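Local coordinates for protein endo-1,3-beta-glucanase, family GH16 (Zobellia galactanivorans, PDB 4CRQ) that probably hydrolyses internal beta-1,3-glucosidic bonds of laminarin through this family 16 catalytic module of a longer, modular enzyme, at residues Ile132-Asp146 against Asn178-Phe192. The protein carries 1 engineered substitution. Numbering follows the deposited sequence.
Sequences IHWSDQNGDHASYGD and NEVDISNGVNGTGEF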
loop_
_atom_site.group_PDB
_atom_site.type_symbol
_atom_site.label_atom_id
_atom_site.label_comp_id
_atom_site.label_asym_id
_atom_site.label_seq_id
_atom_site.Cartn_x
_atom_site.Cartn_y
_atom_site.Cartn_z
ATOM N N ILE A 132 1.449 10.580 3.532
ATOM C CA ILE A 132 0.139 10.578 4.206
ATOM C C ILE A 132 -0.827 11.455 3.389
ATOM O O ILE A 132 -0.397 12.434 2.745
ATOM C CB ILE A 132 0.129 11.021 5.703
ATOM C CG1 ILE A 132 0.841 12.379 5.920
ATOM C CG2 ILE A 132 0.697 9.891 6.569
ATOM C CD1 ILE A 132 0.468 13.044 7.226
ATOM N N HIS A 133 -2.106 11.092 3.424
ATOM C CA HIS A 133 -3.198 11.880 2.846
ATOM C C HIS A 133 -4.247 12.044 3.907
ATOM O O HIS A 133 -4.548 11.081 4.640
ATOM C CB HIS A 133 -3.785 11.229 1.594
ATOM C CG HIS A 133 -2.823 11.147 0.425
ATOM N ND1 HIS A 133 -2.018 10.081 0.214
ATOM C CD2 HIS A 133 -2.572 12.039 -0.615
ATOM C CE1 HIS A 133 -1.283 10.288 -0.900
ATOM N NE2 HIS A 133 -1.621 11.488 -1.404
ATOM N N TRP A 134 -4.817 13.246 4.029
ATOM C CA TRP A 134 -5.846 13.501 5.042
ATOM C C TRP A 134 -6.674 14.712 4.668
ATOM O O TRP A 134 -6.369 15.365 3.652
ATOM C CB TRP A 134 -5.205 13.616 6.443
ATOM C CG TRP A 134 -4.450 14.896 6.753
ATOM C CD1 TRP A 134 -4.864 15.929 7.601
ATOM C CD2 TRP A 134 -3.135 15.330 6.242
ATOM N NE1 TRP A 134 -3.932 16.937 7.652
ATOM C CE2 TRP A 134 -2.866 16.646 6.864
ATOM C CE3 TRP A 134 -2.180 14.784 5.363
ATOM C CZ2 TRP A 134 -1.686 17.371 6.595
ATOM C CZ3 TRP A 134 -0.995 15.520 5.104
ATOM C CH2 TRP A 134 -0.757 16.781 5.707
ATOM N N SER A 135 -7.718 15.018 5.460
ATOM C CA SER A 135 -8.499 16.209 5.313
ATOM C C SER A 135 -7.998 17.172 6.409
ATOM O O SER A 135 -8.127 16.864 7.606
ATOM C CB SER A 135 -10.019 15.938 5.440
ATOM O OG SER A 135 -10.803 17.107 5.200
ATOM N N ASP A 136 -7.428 18.319 6.010
ATOM C CA ASP A 136 -6.827 19.286 6.966
ATOM C C ASP A 136 -7.898 20.096 7.735
ATOM O O ASP A 136 -9.098 19.871 7.513
ATOM C CB ASP A 136 -5.772 20.196 6.269
ATOM C CG ASP A 136 -6.378 21.245 5.292
ATOM O OD1 ASP A 136 -7.611 21.500 5.246
ATOM O OD2 ASP A 136 -5.572 21.843 4.549
ATOM N N GLN A 137 -7.466 21.020 8.608
ATOM C CA GLN A 137 -8.381 21.844 9.448
ATOM C C GLN A 137 -9.411 22.699 8.654
ATOM O O GLN A 137 -10.467 23.042 9.207
ATOM C CB GLN A 137 -7.611 22.712 10.475
ATOM C CG GLN A 137 -6.768 23.858 9.899
ATOM C CD GLN A 137 -5.463 23.432 9.236
ATOM O OE1 GLN A 137 -5.108 22.249 9.190
ATOM N NE2 GLN A 137 -4.731 24.412 8.715
ATOM N N ASN A 138 -9.097 23.027 7.393
ATOM C CA ASN A 138 -10.006 23.775 6.497
ATOM C C ASN A 138 -10.994 22.865 5.744
ATOM O O ASN A 138 -11.894 23.353 5.048
ATOM C CB ASN A 138 -9.211 24.644 5.499
ATOM C CG ASN A 138 -8.202 25.575 6.173
ATOM O OD1 ASN A 138 -8.321 25.927 7.353
ATOM N ND2 ASN A 138 -7.194 25.981 5.407
ATOM N N GLY A 139 -10.822 21.549 5.898
ATOM C CA GLY A 139 -11.634 20.539 5.212
ATOM C C GLY A 139 -11.118 20.248 3.811
ATOM O O GLY A 139 -11.840 19.662 2.998
ATOM N N ASP A 140 -9.873 20.653 3.540
ATOM C CA ASP A 140 -9.229 20.467 2.235
ATOM C C ASP A 140 -8.300 19.271 2.200
ATOM O O ASP A 140 -7.647 18.956 3.204
ATOM C CB ASP A 140 -8.451 21.734 1.821
ATOM C CG ASP A 140 -9.345 22.924 1.576
ATOM O OD1 ASP A 140 -10.134 23.311 2.468
ATOM O OD2 ASP A 140 -9.276 23.500 0.474
ATOM N N HIS A 141 -8.261 18.627 1.030
ATOM C CA HIS A 141 -7.365 17.516 0.730
ATOM C C HIS A 141 -5.948 17.957 0.975
ATOM O O HIS A 141 -5.485 18.962 0.409
ATOM C CB HIS A 141 -7.547 17.072 -0.716
ATOM C CG HIS A 141 -8.856 16.362 -0.998
ATOM N ND1 HIS A 141 -9.998 16.610 -0.314
ATOM C CD2 HIS A 141 -9.175 15.400 -1.952
ATOM C CE1 HIS A 141 -10.986 15.840 -0.794
ATOM N NE2 HIS A 141 -10.484 15.097 -1.798
ATOM N N ALA A 142 -5.264 17.214 1.836
ATOM C CA ALA A 142 -3.880 17.476 2.182
ATOM C C ALA A 142 -3.048 16.223 1.958
ATOM O O ALA A 142 -3.528 15.092 2.133
ATOM C CB ALA A 142 -3.779 17.937 3.625
ATOM N N SER A 143 -1.799 16.428 1.561
ATOM C CA SER A 143 -0.845 15.323 1.414
ATOM C C SER A 143 0.556 15.797 1.799
ATOM O O SER A 143 0.860 16.966 1.696
ATOM C CB SER A 143 -0.889 14.696 0.015
ATOM O OG SER A 143 -0.237 15.478 -0.956
ATOM N N TYR A 144 1.380 14.850 2.252
ATOM C CA TYR A 144 2.749 15.095 2.684
ATOM C C TYR A 144 3.543 13.832 2.419
ATOM O O TYR A 144 3.219 12.774 2.959
ATOM C CB TYR A 144 2.822 15.462 4.173
ATOM C CG TYR A 144 4.175 16.002 4.547
ATOM C CD1 TYR A 144 5.264 15.138 4.804
ATOM C CD2 TYR A 144 4.391 17.392 4.632
ATOM C CE1 TYR A 144 6.519 15.646 5.140
ATOM C CE2 TYR A 144 5.650 17.893 4.968
ATOM C CZ TYR A 144 6.695 16.984 5.218
ATOM O OH TYR A 144 7.933 17.476 5.554
ATOM N N GLY A 145 4.576 13.939 1.595
ATOM C CA GLY A 145 5.365 12.761 1.256
ATOM C C GLY A 145 6.808 13.060 0.941
ATOM O O GLY A 145 7.207 14.236 0.792
ATOM N N ASP A 146 7.592 11.990 0.837
ATOM C CA ASP A 146 8.990 12.089 0.419
ATOM C C ASP A 146 9.383 10.750 -0.241
ATOM O O ASP A 146 8.594 9.770 -0.247
ATOM C CB ASP A 146 9.897 12.487 1.618
ATOM C CG ASP A 146 11.097 13.314 1.215
ATOM O OD1 ASP A 146 11.571 13.177 0.072
ATOM O OD2 ASP A 146 11.581 14.118 2.047
ATOM N N ASN A 178 11.465 9.912 5.828
ATOM C CA ASN A 178 10.345 10.820 5.994
ATOM C C ASN A 178 9.825 10.763 7.413
ATOM O O ASN A 178 9.884 9.701 8.051
ATOM C CB ASN A 178 9.231 10.500 4.973
ATOM C CG ASN A 178 8.298 11.673 4.700
ATOM O OD1 ASN A 178 8.637 12.845 4.928
ATOM N ND2 ASN A 178 7.107 11.360 4.186
ATOM N N GLU A 179 9.343 11.916 7.884
ATOM C CA GLU A 179 8.737 12.051 9.196
ATOM C C GLU A 179 7.673 13.136 9.095
ATOM O O GLU A 179 7.885 14.155 8.410
ATOM C CB GLU A 179 9.788 12.386 10.279
ATOM C CG GLU A 179 9.268 12.322 11.717
ATOM C CD GLU A 179 10.334 12.542 12.785
ATOM O OE1 GLU A 179 11.543 12.438 12.485
ATOM O OE2 GLU A 179 9.949 12.822 13.942
ATOM N N VAL A 180 6.555 12.900 9.769
ATOM C CA VAL A 180 5.471 13.871 9.905
ATOM C C VAL A 180 5.124 13.954 11.390
ATOM O O VAL A 180 5.077 12.940 12.099
ATOM C CB VAL A 180 4.183 13.593 9.064
ATOM C CG1 VAL A 180 4.453 13.781 7.598
ATOM C CG2 VAL A 180 3.574 12.215 9.321
ATOM N N ASP A 181 4.900 15.183 11.835
ATOM C CA ASP A 181 4.461 15.469 13.170
ATOM C C ASP A 181 2.925 15.353 13.152
ATOM O O ASP A 181 2.242 15.958 12.309
ATOM C CB ASP A 181 5.002 16.852 13.570
ATOM C CG ASP A 181 4.449 17.386 14.894
ATOM O OD1 ASP A 181 3.907 16.623 15.728
ATOM O OD2 ASP A 181 4.575 18.618 15.102
ATOM N N ILE A 182 2.394 14.550 14.069
ATOM C CA ILE A 182 0.933 14.414 14.236
ATOM C C ILE A 182 0.497 14.768 15.679
ATOM O O ILE A 182 -0.688 14.659 15.995
ATOM C CB ILE A 182 0.361 13.020 13.767
ATOM C CG1 ILE A 182 0.933 11.840 14.584
ATOM C CG2 ILE A 182 0.539 12.821 12.252
ATOM C CD1 ILE A 182 0.122 10.550 14.511
ATOM N N SER A 183 1.438 15.188 16.539
ATOM C CA SER A 183 1.137 15.472 17.966
ATOM C C SER A 183 -0.019 16.471 18.120
ATOM O O SER A 183 -0.053 17.524 17.455
ATOM C CB SER A 183 2.373 15.925 18.752
ATOM O OG SER A 183 2.941 17.082 18.187
ATOM N N ASN A 184 -0.962 16.100 18.996
ATOM C CA ASN A 184 -2.171 16.894 19.322
ATOM C C ASN A 184 -3.040 17.261 18.102
ATOM O O ASN A 184 -3.820 18.223 18.147
ATOM C CB ASN A 184 -1.784 18.141 20.163
ATOM C CG ASN A 184 -1.066 17.773 21.449
ATOM O OD1 ASN A 184 0.041 18.248 21.704
ATOM N ND2 ASN A 184 -1.686 16.914 22.266
ATOM N N GLY A 185 -2.897 16.482 17.027
ATOM C CA GLY A 185 -3.635 16.698 15.792
ATOM C C GLY A 185 -3.290 17.981 15.051
ATOM O O GLY A 185 -4.153 18.515 14.341
ATOM N N VAL A 186 -2.044 18.468 15.218
ATOM C CA VAL A 186 -1.482 19.648 14.500
ATOM C C VAL A 186 -1.771 19.545 12.971
ATOM O O VAL A 186 -1.686 18.452 12.401
ATOM C CB VAL A 186 0.038 19.857 14.856
ATOM C CG1 VAL A 186 0.941 18.716 14.340
ATOM C CG2 VAL A 186 0.560 21.215 14.382
ATOM N N ASN A 187 -2.119 20.669 12.325
ATOM C CA ASN A 187 -2.494 20.712 10.881
ATOM C C ASN A 187 -3.688 19.783 10.518
ATOM O O ASN A 187 -3.740 19.234 9.400
ATOM C CB ASN A 187 -1.282 20.432 9.942
ATOM C CG ASN A 187 -0.085 21.339 10.199
ATOM O OD1 ASN A 187 0.980 20.862 10.601
ATOM N ND2 ASN A 187 -0.249 22.644 9.968
ATOM N N GLY A 188 -4.625 19.621 11.460
ATOM C CA GLY A 188 -5.790 18.742 11.299
ATOM C C GLY A 188 -5.483 17.248 11.139
ATOM O O GLY A 188 -6.256 16.552 10.490
ATOM N N THR A 189 -4.374 16.771 11.726
ATOM C CA THR A 189 -3.922 15.355 11.668
ATOM C C THR A 189 -4.523 14.425 12.751
ATOM O O THR A 189 -4.023 13.296 12.939
ATOM C CB THR A 189 -2.374 15.227 11.745
ATOM O OG1 THR A 189 -1.915 15.847 12.956
ATOM C CG2 THR A 189 -1.675 15.830 10.499
ATOM N N GLY A 190 -5.584 14.882 13.444
ATOM C CA GLY A 190 -6.285 14.100 14.495
ATOM C C GLY A 190 -6.741 12.710 14.057
ATOM O O GLY A 190 -6.806 11.775 14.864
ATOM N N GLU A 191 -7.037 12.574 12.767
ATOM C CA GLU A 191 -7.468 11.292 12.187
ATOM C C GLU A 191 -6.422 10.176 12.316
ATOM O O GLU A 191 -6.770 8.991 12.265
ATOM C CB GLU A 191 -7.916 11.481 10.729
ATOM C CG GLU A 191 -9.116 12.424 10.626
ATOM C CD GLU A 191 -10.415 11.860 11.188
ATOM O OE1 GLU A 191 -10.651 10.621 11.119
ATOM O OE2 GLU A 191 -11.221 12.664 11.702
ATOM N N PHE A 192 -5.149 10.544 12.501
ATOM C CA PHE A 192 -4.090 9.522 12.694
ATOM C C PHE A 192 -3.995 8.981 14.133
ATOM O O PHE A 192 -3.063 8.241 14.459
ATOM C CB PHE A 192 -2.746 10.028 12.121
ATOM C CG PHE A 192 -2.819 10.285 10.645
ATOM C CD1 PHE A 192 -2.713 9.218 9.724
ATOM C CD2 PHE A 192 -3.014 11.594 10.160
ATOM C CE1 PHE A 192 -2.794 9.461 8.346
ATOM C CE2 PHE A 192 -3.094 11.847 8.786
ATOM C CZ PHE A 192 -2.982 10.774 7.877
#
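The indole of W134 donates NE1-H to the carbonyl O of N187, a 2.9 Å bond lying nearly in the ring plane and close to straight (165°). T189 CG2 sits over one face, 4.1 Å from the five-membered-ring centroid, while A142 CB covers the opposite face; tryptophan suits a place that needs both flat faces and an N-H. F192 turns its edge toward the indole face in an offset T-shaped pair, planes 69° apart. With CG between its backbone N and carbonyl carbon (chi1 75°), W134 lies across the hairpin over A142. A phenylalanine in its place would probably leave the N187 carbonyl without its donor and thin the cover over T189 CG2. Beside W134, I132 CD1 meets V180 CG2 tip to tip at 3.8 Å, branched aliphatic chains suiting this buried apolar meeting. V180 CG1 packs tightly against the Y144 ring, 3.2 Å from CD1, and N178 OD1 approaches that ring's edge, its amide almost coplanar with it. G188 suits its place because a side chain would run into the D136-Q137 backbone. In this jelly-roll fold the contact joins hairpin 127-149 to strand 175-181 and the following loop. Apolar packing predominates, and the indole N-H bond, together with packing on both ring faces, is likely to hold the indole's rotation.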